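Local coordinates for protein Sodium/sialic acid symporter SiaT (Proteus mirabilis, PDB 5NV9) that uses the inward sodium gradient to carry the sialic acid N-acetylneuraminic acid into the bacterial cell, as a LeuT-fold symporter of the sodium:solute symporter family, at residues R430-A433 / G434-V437. Numbering follows the deposited sequence.
Sequences RANA and GSAV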
loop_
_atom_site.group_PDB
_atom_site.type_symbol
_atom_site.label_atom_id
_atom_site.label_comp_id
_atom_site.label_asym_id
_atom_site.label_seq_id
_atom_site.Cartn_x
_atom_site.Cartn_y
_atom_site.Cartn_z
ATOM N N ARG A 430 -23.181 -14.735 -15.075
ATOM C CA ARG A 430 -24.572 -14.289 -15.095
ATOM C C ARG A 430 -24.831 -13.030 -14.283
ATOM O O ARG A 430 -25.881 -12.422 -14.407
ATOM C CB ARG A 430 -25.515 -15.382 -14.628
ATOM C CG ARG A 430 -25.856 -16.314 -15.762
ATOM C CD ARG A 430 -24.898 -17.489 -15.769
ATOM N NE ARG A 430 -24.856 -18.052 -14.423
ATOM C CZ ARG A 430 -23.812 -18.006 -13.575
ATOM N NH1 ARG A 430 -22.670 -17.467 -13.954
ATOM N NH2 ARG A 430 -23.927 -18.529 -12.327
ATOM N N ALA A 431 -23.856 -12.619 -13.486
ATOM C CA ALA A 431 -24.044 -11.446 -12.708
ATOM C C ALA A 431 -24.253 -10.308 -13.654
ATOM O O ALA A 431 -23.683 -10.312 -14.755
ATOM C CB ALA A 431 -22.827 -11.186 -11.817
ATOM N N ASN A 432 -25.028 -9.297 -13.220
ATOM C CA ASN A 432 -25.385 -8.207 -14.092
ATOM C C ASN A 432 -25.434 -6.928 -13.278
ATOM O O ASN A 432 -25.198 -6.950 -12.065
ATOM C CB ASN A 432 -26.757 -8.541 -14.808
ATOM C CG ASN A 432 -27.835 -9.012 -13.827
ATOM O OD1 ASN A 432 -28.056 -8.361 -12.811
ATOM N ND2 ASN A 432 -28.532 -10.137 -14.149
ATOM N N ALA A 433 -25.706 -5.808 -13.936
ATOM C CA ALA A 433 -25.689 -4.513 -13.283
ATOM C C ALA A 433 -26.536 -4.409 -12.054
ATOM O O ALA A 433 -26.172 -3.851 -11.001
ATOM C CB ALA A 433 -26.102 -3.473 -14.273
ATOM N N GLY A 434 -27.742 -4.936 -12.156
ATOM C CA GLY A 434 -28.613 -4.870 -11.033
ATOM C C GLY A 434 -28.190 -5.768 -9.901
ATOM O O GLY A 434 -28.254 -5.366 -8.781
ATOM N N SER A 435 -27.767 -6.988 -10.191
ATOM C CA SER A 435 -27.375 -7.881 -9.152
ATOM C C SER A 435 -26.074 -7.421 -8.444
ATOM O O SER A 435 -25.881 -7.654 -7.249
ATOM C CB SER A 435 -27.298 -9.308 -9.707
ATOM O OG SER A 435 -26.020 -9.660 -10.195
ATOM N N ALA A 436 -25.197 -6.767 -9.186
ATOM C CA ALA A 436 -24.041 -6.119 -8.591
ATOM C C ALA A 436 -24.502 -5.018 -7.574
ATOM O O ALA A 436 -23.981 -4.976 -6.441
ATOM C CB ALA A 436 -23.090 -5.559 -9.663
ATOM N N VAL A 437 -25.498 -4.186 -7.940
ATOM C CA VAL A 437 -26.022 -3.166 -7.035
ATOM C C VAL A 437 -26.637 -3.778 -5.764
ATOM O O VAL A 437 -26.345 -3.309 -4.692
ATOM C CB VAL A 437 -26.985 -2.187 -7.729
ATOM C CG1 VAL A 437 -27.696 -1.308 -6.714
ATOM C CG2 VAL A 437 -26.192 -1.306 -8.678
#
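Asn432 and Ser435 exchange side chain for backbone in a capping box, which starts transmembrane helix 433-452 at its cytoplasmic end. As N-cap, Asn432 turns its amide forward over the first turn: CG sits between its own N and carbonyl carbon (chi1 49°), and OD1 accepts from Ser435 N at 3.0 Å. The donor lies almost in line with the CG-OD1 bond, at 163°. Asparagine suits this place because the first-turn N-H groups of a helix have no carbonyl of a preceding turn to bond, and OD1 serves one of them, Ser435 N.

Ser435 answers in the other direction, its OG accepting from Asn432 N at 3.2 Å with a nearly straight N-H...O angle of 171°. Asn432 ND2 and Ser435 OG each have a further partner later in the chain: ND2 bonds Ala477 O, and OG, here as donor, bonds Gly473 O, so this buried cap ties the helix start to helix 459-475 and the residues just after it. Together with these partners, the two reciprocal bonds restrict the rotation of both side chains.

The small methyl groups of Ala431 and Ala436 let helix 415-427 come close, with Leu424 touching both and Leu421 touching Ala436. Ala431 also brings its CB to 3.9 Å from Ser435 OG. Ala436 N donates to Asn432 O at 2.9 Å, the first i to i+4 bond of the helix. One residue on, Val437 N bonds Ala433 O, and the same carbonyl oxygen is brushed by Val437 CG2 at 3.4 Å.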